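Local coordinates for protein Non-structural maintenance of chromosomes element 1 homolog (Xenopus laevis, PDB 7DG2) that probably acts as a RING-type E3 ubiquitin ligase that works with a MAGE partner inside the SMC5-SMC6 complex, at residues Glu6-Phe11 and Val50-Arg55; Thr63-Val68 and Val80-Asn85; Glu98-Arg103 and Leu129-Met134. All coordinates share one frame; numbering follows the deposited sequence.

Contact 1 (Glu6-Phe11 and Val50-Arg55)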
ATOM      1  N   GLU A   6      11.393  -0.919 -17.841  1.00 21.87           N
ATOM      2  CA  GLU A   6      10.450  -1.726 -17.075  1.00 21.05           C
ATOM      3  C   GLU A   6      11.099  -2.412 -15.872  1.00 19.03           C
ATOM      4  O   GLU A   6      10.409  -2.708 -14.895  1.00 18.54           O
ATOM      5  CB  GLU A   6       9.786  -2.748 -17.996  1.00 22.84           C
ATOM      6  CG  GLU A   6       8.716  -2.100 -18.867  1.00 24.20           C
ATOM      7  CD  GLU A   6       8.364  -2.901 -20.098  1.00 43.35           C
ATOM      8  OE1 GLU A   6       8.503  -2.353 -21.213  1.00 47.93           O
ATOM      9  OE2 GLU A   6       7.945  -4.071 -19.954  1.00 46.19           O
ATOM     10  N   SER A   7      12.409  -2.683 -15.905  1.00 17.24           N
ATOM     11  CA  SER A   7      13.046  -3.240 -14.712  1.00 16.97           C
ATOM     12  C   SER A   7      12.981  -2.256 -13.545  1.00 16.66           C
ATOM     13  O   SER A   7      12.654  -2.643 -12.415  1.00 15.26           O
ATOM     14  CB  SER A   7      14.498  -3.641 -15.013  1.00 20.43           C
ATOM     15  OG  SER A   7      15.312  -2.499 -15.257  1.00 23.61           O
ATOM     16  N   HIS A   8      13.261  -0.970 -13.802  1.00 19.42           N
ATOM     17  CA  HIS A   8      13.111   0.052 -12.768  1.00 18.91           C
ATOM     18  C   HIS A   8      11.661   0.167 -12.309  1.00 18.10           C
ATOM     19  O   HIS A   8      11.392   0.346 -11.112  1.00 17.31           O
ATOM     20  CB  HIS A   8      13.570   1.415 -13.276  1.00 17.28           C
ATOM     21  CG  HIS A   8      14.974   1.434 -13.799  1.00 22.52           C
ATOM     22  ND1 HIS A   8      15.266   1.314 -15.142  1.00 24.25           N
ATOM     23  CD2 HIS A   8      16.160   1.597 -13.166  1.00 20.60           C
ATOM     24  CE1 HIS A   8      16.576   1.379 -15.312  1.00 23.96           C
ATOM     25  NE2 HIS A   8      17.142   1.549 -14.131  1.00 23.66           N
ATOM     26  N   GLN A   9      10.720   0.127 -13.253  1.00 16.53           N
ATOM     27  CA  GLN A   9       9.314   0.257 -12.879  1.00 17.43           C
ATOM     28  C   GLN A   9       8.892  -0.901 -11.989  1.00 14.86           C
ATOM     29  O   GLN A   9       8.169  -0.710 -10.998  1.00 14.81           O
ATOM     30  CB  GLN A   9       8.441   0.327 -14.134  1.00 17.88           C
ATOM     31  CG  GLN A   9       8.766   1.505 -15.061  1.00 16.97           C
ATOM     32  CD  GLN A   9       8.133   1.370 -16.425  1.00 19.61           C
ATOM     33  OE1 GLN A   9       7.462   0.376 -16.713  1.00 19.64           O
ATOM     34  NE2 GLN A   9       8.358   2.363 -17.289  1.00 20.43           N
ATOM     35  N   ARG A  10       9.343  -2.117 -12.321  1.00 15.96           N
ATOM     36  CA  ARG A  10       8.968  -3.286 -11.538  1.00 15.98           C
ATOM     37  C   ARG A  10       9.536  -3.184 -10.135  1.00 17.81           C
ATOM     38  O   ARG A  10       8.850  -3.489  -9.154  1.00 16.22           O
ATOM     39  CB  ARG A  10       9.465  -4.558 -12.236  1.00 17.43           C
ATOM     40  CG  ARG A  10       9.080  -5.822 -11.525  1.00 19.50           C
ATOM     41  CD  ARG A  10       7.633  -6.169 -11.805  1.00 19.15           C
ATOM     42  NE  ARG A  10       7.454  -6.798 -13.117  1.00 22.68           N
ATOM     43  CZ  ARG A  10       6.322  -7.375 -13.505  1.00 22.36           C
ATOM     44  NH1 ARG A  10       6.224  -7.924 -14.707  1.00 18.65           N
ATOM     45  NH2 ARG A  10       5.273  -7.372 -12.691  1.00 21.49           N
ATOM     46  N   PHE A  11      10.783  -2.723 -10.029  1.00 16.13           N
ATOM     47  CA  PHE A  11      11.402  -2.494  -8.728  1.00 17.00           C
ATOM     48  C   PHE A  11      10.620  -1.459  -7.924  1.00 13.99           C
ATOM     49  O   PHE A  11      10.373  -1.645  -6.724  1.00 14.34           O
ATOM     50  CB  PHE A  11      12.852  -2.058  -8.953  1.00 16.57           C
ATOM     51  CG  PHE A  11      13.646  -1.834  -7.692  1.00 18.40           C
ATOM     52  CD1 PHE A  11      13.529  -0.653  -6.981  1.00 17.26           C
ATOM     53  CD2 PHE A  11      14.555  -2.783  -7.258  1.00 19.48           C
ATOM     54  CE1 PHE A  11      14.289  -0.431  -5.838  1.00 20.50           C
ATOM     55  CE2 PHE A  11      15.319  -2.571  -6.126  1.00 22.83           C
ATOM     56  CZ  PHE A  11      15.185  -1.391  -5.409  1.00 21.45           C
ATOM     57  N   VAL A  50      19.146   2.431  -8.620  1.00 20.06           N
ATOM     58  CA  VAL A  50      18.341   3.251  -7.717  1.00 20.11           C
ATOM     59  C   VAL A  50      18.465   4.718  -8.102  1.00 21.74           C
ATOM     60  O   VAL A  50      17.489   5.477  -8.037  1.00 19.93           O
ATOM     61  CB  VAL A  50      18.758   2.994  -6.249  1.00 21.08           C
ATOM     62  CG1 VAL A  50      18.147   4.018  -5.291  1.00 19.98           C
ATOM     63  CG2 VAL A  50      18.348   1.592  -5.823  1.00 20.64           C
ATOM     64  N   GLY A  51      19.657   5.132  -8.540  1.00 21.13           N
ATOM     65  CA  GLY A  51      19.851   6.518  -8.946  1.00 24.00           C
ATOM     66  C   GLY A  51      19.001   6.932 -10.134  1.00 21.99           C
ATOM     67  O   GLY A  51      18.540   8.077 -10.209  1.00 24.07           O
ATOM     68  N   VAL A  52      18.792   6.020 -11.084  1.00 19.18           N
ATOM     69  CA  VAL A  52      17.899   6.319 -12.197  1.00 19.19           C
ATOM     70  C   VAL A  52      16.515   6.647 -11.670  1.00 20.27           C
ATOM     71  O   VAL A  52      15.912   7.664 -12.034  1.00 20.78           O
ATOM     72  CB  VAL A  52      17.850   5.146 -13.189  1.00 22.50           C
ATOM     73  CG1 VAL A  52      16.720   5.354 -14.184  1.00 25.17           C
ATOM     74  CG2 VAL A  52      19.190   5.006 -13.910  1.00 26.13           C
ATOM     75  N   LEU A  53      15.995   5.785 -10.798  1.00 18.01           N
ATOM     76  CA  LEU A  53      14.673   6.017 -10.224  1.00 17.98           C
ATOM     77  C   LEU A  53      14.628   7.348  -9.482  1.00 17.09           C
ATOM     78  O   LEU A  53      13.709   8.153  -9.677  1.00 17.11           O
ATOM     79  CB  LEU A  53      14.309   4.853  -9.302  1.00 16.99           C
ATOM     80  CG  LEU A  53      13.828   3.606 -10.051  1.00 17.30           C
ATOM     81  CD1 LEU A  53      13.869   2.370  -9.168  1.00 16.97           C
ATOM     82  CD2 LEU A  53      12.412   3.839 -10.593  1.00 15.88           C
ATOM     83  N   ASN A  54      15.634   7.619  -8.657  1.00 18.55           N
ATOM     84  CA  ASN A  54      15.574   8.825  -7.832  1.00 17.08           C
ATOM     85  C   ASN A  54      15.631  10.094  -8.663  1.00 19.73           C
ATOM     86  O   ASN A  54      15.060  11.113  -8.263  1.00 19.24           O
ATOM     87  CB  ASN A  54      16.694   8.820  -6.796  1.00 17.60           C
ATOM     88  CG  ASN A  54      16.350   7.967  -5.592  1.00 19.38           C
ATOM     89  OD1 ASN A  54      15.178   7.643  -5.374  1.00 20.83           O
ATOM     90  ND2 ASN A  54      17.354   7.601  -4.807  1.00 19.54           N
ATOM     91  N   ARG A  55      16.318  10.068  -9.804  1.00 20.02           N
ATOM     92  CA  ARG A  55      16.331  11.240 -10.667  1.00 21.44           C
ATOM     93  C   ARG A  55      14.932  11.550 -11.176  1.00 18.97           C
ATOM     94  O   ARG A  55      14.506  12.710 -11.185  1.00 22.30           O
ATOM     95  CB  ARG A  55      17.293  11.011 -11.835  1.00 24.88           C
ATOM     96  CG  ARG A  55      17.267  12.103 -12.901  1.00 30.86           C
ATOM     97  CD  ARG A  55      18.564  12.138 -13.729  1.00 39.54           C
ATOM     98  NE  ARG A  55      19.141  10.809 -13.916  1.00 41.70           N
ATOM     99  CZ  ARG A  55      20.161  10.326 -13.207  1.00 47.42           C
ATOM    100  NH1 ARG A  55      20.614   9.097 -13.438  1.00 40.97           N
ATOM    101  NH2 ARG A  55      20.722  11.071 -12.260  1.00 48.68           N
TER

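Contact 2 (Thr63-Val68 and Val80-Asn85)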
ATOM      1  N   THR A  63      11.483   9.821  -2.912  1.00 16.40           N
ATOM      2  CA  THR A  63      12.836   9.317  -3.120  1.00 16.01           C
ATOM      3  C   THR A  63      12.970   7.944  -2.484  1.00 18.28           C
ATOM      4  O   THR A  63      12.221   7.581  -1.572  1.00 14.80           O
ATOM      5  CB  THR A  63      13.893  10.294  -2.567  1.00 21.09           C
ATOM      6  OG1 THR A  63      15.170   9.988  -3.148  1.00 23.19           O
ATOM      7  CG2 THR A  63      14.004  10.198  -1.064  1.00 23.06           C
ATOM      8  N   ILE A  64      13.910   7.163  -3.001  1.00 15.88           N
ATOM      9  CA  ILE A  64      14.267   5.882  -2.404  1.00 16.05           C
ATOM     10  C   ILE A  64      15.489   6.142  -1.536  1.00 18.86           C
ATOM     11  O   ILE A  64      16.593   6.355  -2.053  1.00 19.75           O
ATOM     12  CB  ILE A  64      14.546   4.813  -3.468  1.00 14.42           C
ATOM     13  CG1 ILE A  64      13.294   4.560  -4.309  1.00 15.08           C
ATOM     14  CG2 ILE A  64      15.016   3.521  -2.788  1.00 18.86           C
ATOM     15  CD1 ILE A  64      13.557   3.745  -5.602  1.00 19.98           C
ATOM     16  N   GLU A  65      15.280   6.169  -0.220  1.00 18.30           N
ATOM     17  CA  GLU A  65      16.324   6.451   0.754  1.00 20.61           C
ATOM     18  C   GLU A  65      16.935   5.158   1.273  1.00 20.22           C
ATOM     19  O   GLU A  65      16.310   4.101   1.241  1.00 19.24           O
ATOM     20  CB  GLU A  65      15.753   7.253   1.928  1.00 23.91           C
ATOM     21  CG  GLU A  65      15.876   8.747   1.773  1.00 30.20           C
ATOM     22  CD  GLU A  65      17.284   9.246   2.074  1.00 36.96           C
ATOM     23  OE1 GLU A  65      18.232   8.432   2.053  1.00 36.53           O
ATOM     24  OE2 GLU A  65      17.442  10.451   2.348  1.00 44.35           O
ATOM     25  N   LYS A  66      18.176   5.255   1.762  1.00 18.81           N
ATOM     26  CA  LYS A  66      18.842   4.163   2.463  1.00 20.07           C
ATOM     27  C   LYS A  66      19.072   4.548   3.919  1.00 22.86           C
ATOM     28  O   LYS A  66      19.389   5.703   4.221  1.00 24.10           O
ATOM     29  CB  LYS A  66      20.201   3.823   1.842  1.00 21.21           C
ATOM     30  CG  LYS A  66      20.169   3.374   0.415  1.00 24.65           C
ATOM     31  CD  LYS A  66      21.576   2.955  -0.025  1.00 27.52           C
ATOM     32  CE  LYS A  66      22.168   1.920   0.925  1.00 28.72           C
ATOM     33  NZ  LYS A  66      23.576   1.558   0.580  1.00 36.50           N
ATOM     34  N   GLY A  67      18.918   3.577   4.812  1.00 20.02           N
ATOM     35  CA  GLY A  67      19.172   3.799   6.221  1.00 22.31           C
ATOM     36  C   GLY A  67      19.597   2.509   6.891  1.00 24.92           C
ATOM     37  O   GLY A  67      19.636   1.449   6.266  1.00 26.35           O
ATOM     38  N   VAL A  68      19.911   2.608   8.184  1.00 24.12           N
ATOM     39  CA  VAL A  68      20.378   1.477   8.984  1.00 24.68           C
ATOM     40  C   VAL A  68      19.406   1.254  10.137  1.00 23.92           C
ATOM     41  O   VAL A  68      19.004   2.207  10.812  1.00 26.44           O
ATOM     42  CB  VAL A  68      21.803   1.716   9.517  1.00 28.24           C
ATOM     43  CG1 VAL A  68      22.218   0.583  10.447  1.00 29.97           C
ATOM     44  CG2 VAL A  68      22.782   1.848   8.369  1.00 28.25           C
ATOM     45  N   VAL A  80      10.080   7.109   0.303  1.00 13.84           N
ATOM     46  CA  VAL A  80       9.605   8.092   1.269  1.00 16.08           C
ATOM     47  C   VAL A  80       9.086   9.331   0.547  1.00 15.94           C
ATOM     48  O   VAL A  80       9.541   9.697  -0.541  1.00 18.02           O
ATOM     49  CB  VAL A  80      10.704   8.467   2.298  1.00 16.27           C
ATOM     50  CG1 VAL A  80      11.103   7.237   3.092  1.00 16.44           C
ATOM     51  CG2 VAL A  80      11.924   9.074   1.625  1.00 18.59           C
ATOM     52  N   ASN A  81       8.100   9.963   1.169  1.00 14.36           N
ATOM     53  CA  ASN A  81       7.611  11.250   0.728  1.00 15.85           C
ATOM     54  C   ASN A  81       8.503  12.357   1.278  1.00 16.93           C
ATOM     55  O   ASN A  81       9.075  12.238   2.363  1.00 19.85           O
ATOM     56  CB  ASN A  81       6.175  11.439   1.200  1.00 13.73           C
ATOM     57  CG  ASN A  81       5.616  12.764   0.790  1.00 17.68           C
ATOM     58  OD1 ASN A  81       5.787  13.182  -0.352  1.00 18.78           O
ATOM     59  ND2 ASN A  81       4.965  13.454   1.722  1.00 16.35           N
ATOM     60  N   ARG A  82       8.627  13.443   0.519  1.00 16.49           N
ATOM     61  CA  ARG A  82       9.584  14.480   0.886  1.00 18.17           C
ATOM     62  C   ARG A  82       8.973  15.878   0.898  1.00 21.41           C
ATOM     63  O   ARG A  82       9.718  16.863   0.932  1.00 26.85           O
ATOM     64  CB  ARG A  82      10.803  14.418  -0.042  1.00 18.04           C
ATOM     65  CG  ARG A  82      11.834  13.352   0.403  1.00 27.88           C
ATOM     66  CD  ARG A  82      12.469  13.815   1.715  1.00 29.07           C
ATOM     67  NE  ARG A  82      13.214  12.815   2.492  1.00 29.98           N
ATOM     68  CZ  ARG A  82      12.706  12.119   3.514  1.00 28.96           C
ATOM     69  NH1 ARG A  82      11.428  12.269   3.869  1.00 18.94           N
ATOM     70  NH2 ARG A  82      13.483  11.270   4.191  1.00 26.70           N
ATOM     71  N   VAL A  83       7.644  16.006   0.902  1.00 16.35           N
ATOM     72  CA  VAL A  83       7.023  17.329   0.902  1.00 18.84           C
ATOM     73  C   VAL A  83       5.774  17.332   1.772  1.00 20.99           C
ATOM     74  O   VAL A  83       5.078  16.321   1.919  1.00 18.62           O
ATOM     75  CB  VAL A  83       6.695  17.808  -0.536  1.00 20.17           C
ATOM     76  CG1 VAL A  83       5.517  17.030  -1.102  1.00 19.11           C
ATOM     77  CG2 VAL A  83       6.428  19.306  -0.561  1.00 22.70           C
ATOM     78  N   GLU A  84       5.488  18.487   2.366  1.00 20.48           N
ATOM     79  CA  GLU A  84       4.264  18.687   3.129  1.00 20.85           C
ATOM     80  C   GLU A  84       3.470  19.769   2.406  1.00 23.34           C
ATOM     81  O   GLU A  84       3.883  20.931   2.396  1.00 25.36           O
ATOM     82  CB  GLU A  84       4.585  19.078   4.580  1.00 24.00           C
ATOM     83  CG  GLU A  84       5.630  18.146   5.238  1.00 27.32           C
ATOM     84  CD  GLU A  84       6.233  18.682   6.544  1.00 35.71           C
ATOM     85  OE1 GLU A  84       5.543  18.662   7.586  1.00 33.05           O
ATOM     86  OE2 GLU A  84       7.410  19.109   6.524  1.00 39.73           O
ATOM     87  N   ASN A  85       2.358  19.399   1.774  1.00 22.42           N
ATOM     88  CA  ASN A  85       1.574  20.393   1.030  1.00 25.15           C
ATOM     89  C   ASN A  85       0.088  20.031   1.093  1.00 24.15           C
ATOM     90  O   ASN A  85      -0.321  19.117   1.813  1.00 23.48           O
ATOM     91  CB  ASN A  85       2.106  20.526  -0.408  1.00 22.95           C
ATOM     92  CG  ASN A  85       1.905  19.275  -1.243  1.00 21.89           C
ATOM     93  OD1 ASN A  85       1.020  18.462  -0.983  1.00 24.51           O
ATOM     94  ND2 ASN A  85       2.722  19.131  -2.284  1.00 29.93           N
TER
HETATM   95  O   HOH W   1      15.763  12.545   1.199  1.00 38.60           O

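Contact 3 (Glu98-Arg103 and Leu129-Met134)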
ATOM      1  N   GLU A  98      -6.823   9.685  14.786  1.00 16.95           N
ATOM      2  CA  GLU A  98      -5.831   8.613  14.727  1.00 17.97           C
ATOM      3  C   GLU A  98      -4.420   9.165  14.547  1.00 16.69           C
ATOM      4  O   GLU A  98      -3.470   8.666  15.162  1.00 15.65           O
ATOM      5  CB  GLU A  98      -6.184   7.649  13.588  1.00 17.67           C
ATOM      6  CG  GLU A  98      -7.551   6.986  13.790  1.00 17.97           C
ATOM      7  CD  GLU A  98      -7.925   6.026  12.673  1.00 24.61           C
ATOM      8  OE1 GLU A  98      -8.602   5.010  12.956  1.00 25.36           O
ATOM      9  OE2 GLU A  98      -7.550   6.292  11.513  1.00 21.71           O
ATOM     10  N   LEU A  99      -4.261  10.183  13.695  1.00 14.69           N
ATOM     11  CA  LEU A  99      -2.946  10.776  13.492  1.00 14.77           C
ATOM     12  C   LEU A  99      -2.535  11.656  14.672  1.00 16.57           C
ATOM     13  O   LEU A  99      -1.337  11.787  14.957  1.00 14.88           O
ATOM     14  CB  LEU A  99      -2.930  11.566  12.176  1.00 15.43           C
ATOM     15  CG  LEU A  99      -3.008  10.637  10.961  1.00 16.45           C
ATOM     16  CD1 LEU A  99      -2.977  11.415   9.645  1.00 21.35           C
ATOM     17  CD2 LEU A  99      -1.863   9.615  11.007  1.00 17.86           C
ATOM     18  N   GLU A 100      -3.502  12.251  15.383  1.00 14.88           N
ATOM     19  CA  GLU A 100      -3.147  12.927  16.627  1.00 16.73           C
ATOM     20  C   GLU A 100      -2.539  11.937  17.615  1.00 15.45           C
ATOM     21  O   GLU A 100      -1.515  12.225  18.258  1.00 16.95           O
ATOM     22  CB  GLU A 100      -4.373  13.602  17.250  1.00 17.82           C
ATOM     23  CG  GLU A 100      -3.981  14.484  18.442  1.00 21.53           C
ATOM     24  CD  GLU A 100      -5.167  15.039  19.222  1.00 33.38           C
ATOM     25  OE1 GLU A 100      -4.989  15.320  20.435  1.00 34.28           O
ATOM     26  OE2 GLU A 100      -6.264  15.176  18.636  1.00 26.23           O
ATOM     27  N   LEU A 101      -3.135  10.753  17.727  1.00 14.58           N
ATOM     28  CA  LEU A 101      -2.582   9.764  18.646  1.00 14.47           C
ATOM     29  C   LEU A 101      -1.223   9.285  18.154  1.00 17.11           C
ATOM     30  O   LEU A 101      -0.315   9.074  18.962  1.00 14.71           O
ATOM     31  CB  LEU A 101      -3.546   8.588  18.829  1.00 14.88           C
ATOM     32  CG  LEU A 101      -3.078   7.490  19.796  1.00 15.09           C
ATOM     33  CD1 LEU A 101      -2.811   8.067  21.199  1.00 16.34           C
ATOM     34  CD2 LEU A 101      -4.099   6.360  19.879  1.00 17.96           C
ATOM     35  N   PHE A 102      -1.055   9.129  16.831  1.00 15.10           N
ATOM     36  CA  PHE A 102       0.261   8.769  16.312  1.00 11.85           C
ATOM     37  C   PHE A 102       1.301   9.809  16.718  1.00 13.50           C
ATOM     38  O   PHE A 102       2.394   9.460  17.187  1.00 16.29           O
ATOM     39  CB  PHE A 102       0.249   8.614  14.777  1.00 11.62           C
ATOM     40  CG  PHE A 102       1.594   8.210  14.241  1.00 14.98           C
ATOM     41  CD1 PHE A 102       2.005   6.895  14.311  1.00 15.48           C
ATOM     42  CD2 PHE A 102       2.469   9.159  13.738  1.00 16.95           C
ATOM     43  CE1 PHE A 102       3.267   6.532  13.857  1.00 16.44           C
ATOM     44  CE2 PHE A 102       3.729   8.804  13.306  1.00 16.81           C
ATOM     45  CZ  PHE A 102       4.121   7.486  13.371  1.00 17.15           C
ATOM     46  N   ARG A 103       0.967  11.099  16.576  1.00 13.36           N
ATOM     47  CA  ARG A 103       1.940  12.139  16.888  1.00 15.89           C
ATOM     48  C   ARG A 103       2.279  12.152  18.374  1.00 16.15           C
ATOM     49  O   ARG A 103       3.452  12.305  18.737  1.00 17.23           O
ATOM     50  CB  ARG A 103       1.429  13.512  16.457  1.00 16.98           C
ATOM     51  CG  ARG A 103       1.346  13.672  14.928  1.00 21.94           C
ATOM     52  CD  ARG A 103       1.154  15.140  14.519  1.00 24.44           C
ATOM     53  NE  ARG A 103      -0.021  15.750  15.133  1.00 34.19           N
ATOM     54  CZ  ARG A 103      -1.246  15.732  14.608  1.00 34.80           C
ATOM     55  NH1 ARG A 103      -2.253  16.323  15.248  1.00 34.05           N
ATOM     56  NH2 ARG A 103      -1.474  15.118  13.452  1.00 35.29           N
ATOM     57  N   LEU A 129      -6.533  13.089  24.454  1.00 22.49           N
ATOM     58  CA  LEU A 129      -6.726  13.741  23.164  1.00 25.32           C
ATOM     59  C   LEU A 129      -7.845  14.766  23.236  1.00 30.59           C
ATOM     60  O   LEU A 129      -8.885  14.541  23.861  1.00 23.29           O
ATOM     61  CB  LEU A 129      -7.070  12.725  22.080  1.00 23.32           C
ATOM     62  CG  LEU A 129      -6.098  11.609  21.684  1.00 28.18           C
ATOM     63  CD1 LEU A 129      -6.804  10.683  20.755  1.00 29.94           C
ATOM     64  CD2 LEU A 129      -4.894  12.140  20.990  1.00 27.01           C
ATOM     65  N   GLN A 130      -7.643  15.870  22.531  1.00 40.12           N
ATOM     66  CA  GLN A 130      -8.640  16.916  22.415  1.00 41.40           C
ATOM     67  C   GLN A 130      -9.614  16.679  21.268  1.00 33.44           C
ATOM     68  O   GLN A 130     -10.518  17.494  21.070  1.00 37.20           O
ATOM     69  CB  GLN A 130      -7.936  18.266  22.254  1.00 48.34           C
ATOM     70  CG  GLN A 130      -6.965  18.556  23.398  1.00 52.86           C
ATOM     71  CD  GLN A 130      -6.110  19.781  23.154  1.00 58.08           C
ATOM     72  OE1 GLN A 130      -5.156  19.740  22.371  1.00 60.97           O
ATOM     73  NE2 GLN A 130      -6.449  20.882  23.817  1.00 55.39           N
ATOM     74  N   SER A 131      -9.453  15.594  20.517  1.00 37.56           N
ATOM     75  CA  SER A 131     -10.317  15.244  19.401  1.00 31.16           C
ATOM     76  C   SER A 131     -11.305  14.159  19.827  1.00 31.12           C
ATOM     77  O   SER A 131     -11.404  13.800  21.009  1.00 31.15           O
ATOM     78  CB  SER A 131      -9.463  14.809  18.216  1.00 36.77           C
ATOM     79  OG  SER A 131      -8.402  13.980  18.662  1.00 39.70           O
ATOM     80  N   LYS A 132     -12.044  13.625  18.854  1.00 26.03           N
ATOM     81  CA  LYS A 132     -13.036  12.586  19.118  1.00 25.38           C
ATOM     82  C   LYS A 132     -12.397  11.401  19.824  1.00 28.03           C
ATOM     83  O   LYS A 132     -11.375  10.878  19.375  1.00 27.61           O
ATOM     84  CB  LYS A 132     -13.675  12.140  17.802  1.00 28.78           C
ATOM     85  CG  LYS A 132     -14.721  11.042  17.943  1.00 31.71           C
ATOM     86  CD  LYS A 132     -15.496  10.884  16.651  1.00 34.07           C
ATOM     87  CE  LYS A 132     -16.586   9.820  16.753  1.00 37.56           C
ATOM     88  NZ  LYS A 132     -16.034   8.443  16.596  1.00 46.18           N
ATOM     89  N   LYS A 133     -12.989  10.982  20.945  1.00 27.53           N
ATOM     90  CA  LYS A 133     -12.349   9.973  21.780  1.00 28.39           C
ATOM     91  C   LYS A 133     -12.421   8.591  21.148  1.00 25.33           C
ATOM     92  O   LYS A 133     -13.366   8.254  20.428  1.00 31.55           O
ATOM     93  CB  LYS A 133     -12.994   9.929  23.168  1.00 31.19           C
ATOM     94  CG  LYS A 133     -12.602  11.086  24.047  1.00 35.78           C
ATOM     95  CD  LYS A 133     -11.095  11.152  24.261  1.00 28.91           C
ATOM     96  CE  LYS A 133     -10.802  11.838  25.574  1.00 37.73           C
ATOM     97  NZ  LYS A 133     -11.477  11.126  26.704  1.00 34.24           N
ATOM     98  N   MET A 134     -11.385   7.797  21.410  1.00 27.83           N
ATOM     99  CA  MET A 134     -11.263   6.431  20.917  1.00 25.99           C
ATOM    100  C   MET A 134     -11.332   5.463  22.093  1.00 27.39           C
ATOM    101  O   MET A 134     -10.697   5.690  23.126  1.00 33.76           O
ATOM    102  CB  MET A 134      -9.943   6.244  20.151  1.00 28.11           C
ATOM    103  CG  MET A 134      -9.871   7.058  18.857  1.00 25.97           C
ATOM    104  SD  MET A 134      -8.327   6.866  17.914  1.00 31.45           S
ATOM    105  CE  MET A 134      -7.224   7.942  18.771  1.00 26.86           C
TER

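Contact 1 (Glu6-Phe11 and Val50-Arg55)
His8 and Val52 meet as ring face and methyl group. CG1 of Val52 lies 4.0 Å from the centroid of the His8 ring and 16° off its normal, which meets the geometry of a CH-pi contact. The His8 CG stands beside its own backbone N, and the ring reaches across to helix 46-57 with its plane facing the valine. OG of Ser7 lies over the opposite face, displaced toward the rim. ND1 is hydrogen-bonded to the backbone N of Asn5, and this bond, with the stacked ring of Phe49, probably holds the rotation of the imidazole.

Leu53 fills the next place along the helix, and both its methyls touch the carbonyl O of His8. CD2 adds a contact of 3.8 Å with CB of His8, while CD1 also reaches CD1 of Phe11, at 3.7 Å. The phenyl ring gets there because its CG is anti to the backbone N (chi1 -178°), and its far end, CZ, comes 4.4 Å from CG2 of Val50. The contact thus rests on apolar and CH-pi packing.

The short helical segments run at 80° to each other, their axes 10.2 Å apart at closest approach. Phe49 also meets Phe11 edge-to-face, while Val26, Leu29 and Cys33 of helix 23-36 press on Phe11. Ile64 of strand 62-68 packs on Val50 and Leu53, so the crossing of helices 6-18 and 46-57 packs against both helix 23-36 and strand 62-68.

Contact 2 (Thr63-Val68 and Val80-Asn85)
Thr63 and Val80 stand side by side on one face of the sheet, their side chains pointing the same way, with CG2 of Thr63 3.6 Å from CG2 of Val80. Beneath them the backbones form an antiparallel hydrogen-bonded pair. The bond from Val80 N to Thr63 O is nearly straight, 2.9 Å long with 172° at the hydrogen; its companion from Thr63 N to Val80 O measures 3.1 Å.

The same valine methyl serves a second group. Val80 CG2 sits 3.6 Å above the plane of the Arg82 guanidinium, over its centre, so a flat cationic group is laid across an aliphatic one. The first torsion of Arg82 sets CG beside the backbone N, where it meets CG2 of Thr63; the bend at chi2 (-68°) then carries the guanidinium back over Val80. Glu65 crosses Val80 obliquely from the other strand, its CG 4.0 Å from the same CG2, and a bend beyond CG turns its carboxylate.

The carboxylate and the guanidinium do not form a salt bridge: OE2 of Glu65 and NH2 of Arg82 are 4.4 Å apart. Water 1 links them instead, donating to Glu65 OE2 and accepting from Arg82 NE at the guanidinium edge, in its plane. The arginine is further held by the carbonyls of Met167 (to NH2) and Glu168 (to NH1) in helix 163-176, while Asn81 ND2 is hydrogen-bonded to Leu72 O of the Nse4 chain.

This is the open end of the beta hairpin 62-68/75-81. Following three helices and a short strand, and paired in the order 20-22, 75-81, 62-68, the hairpin has the topology of the wing in a winged-helix domain.

Contact 3 (Glu98-Arg103 and Leu129-Met134)
Leu129 opens the contact by sliding along Glu100, the two side chains running past each other in opposite directions. Its CD2 lies 3.6 Å from Glu100 CG and only 3.2 Å from Glu100 OE1, so the leucine follows the acid from its aliphatic stem to its oxygen. CD1 of Leu129 approaches CB of Leu101 more loosely, at 4.3 Å. Glu100 reaches the loop because its CG is anti to the backbone N (chi1 -172°) and the chain stays extended beyond it.

Gln130 contributes its backbone: its N gives a weak hydrogen bond of 3.4 Å to Glu100 OE1. Ser131 follows with its hydroxyl directed at the other carboxylate oxygen. OG is modelled 2.4 Å from Glu100 OE2, too short for an ordinary hydrogen bond, so its details are doubtful.

Past the two lysines, where Lys132 O takes a hydrogen bond from Asn97 ND2, the loop returns to the helix at Met134. A bend at chi3 (-80°) turns the methyl inward, and CE touches CD2 of Leu101 at 3.7 Å. The sulfur comes near the stem of Glu98, SD to CG 4.2 Å, the two chains crossing at about a right angle; the Glu98 carboxylate itself bonds to Ala95 N.

Ile122, Leu125 and Ala126 of helix 119-128, with Val139 and Leu142 of helix 136-148, also pack on Leu101. Chemically, the weak bond from Gln130 and the doubtful one from Ser131 may together help hold the Glu100 carboxylate, alongside which Leu129 lies, while Met134 supplies the main apolar contact with Leu101.

How the contacts relate
From the N terminus, contact 1 closes the first loop by bringing helix 46-57 back across helix 6-18. Contact 2 then closes the hairpin of strands 62-68 and 75-81, and contact 3 ties helix 96-111 to the turn between helices 119-128 and 136-148. The three follow in series; none nests or crosses. Contacts 1 and 2 touch: a probable hydrogen bond of 2.7 Å from Ile64 N to Asn54 OD1 joins helix 46-57 to strand 62-68, consistent with one winged-helix unit, as the helix-strand order suggests. Contact 3 lies apart, its nearest atoms about 9 Å from contact 2 and 22 Å from contact 1, in a second unit whose helix-strand order also fits a winged helix.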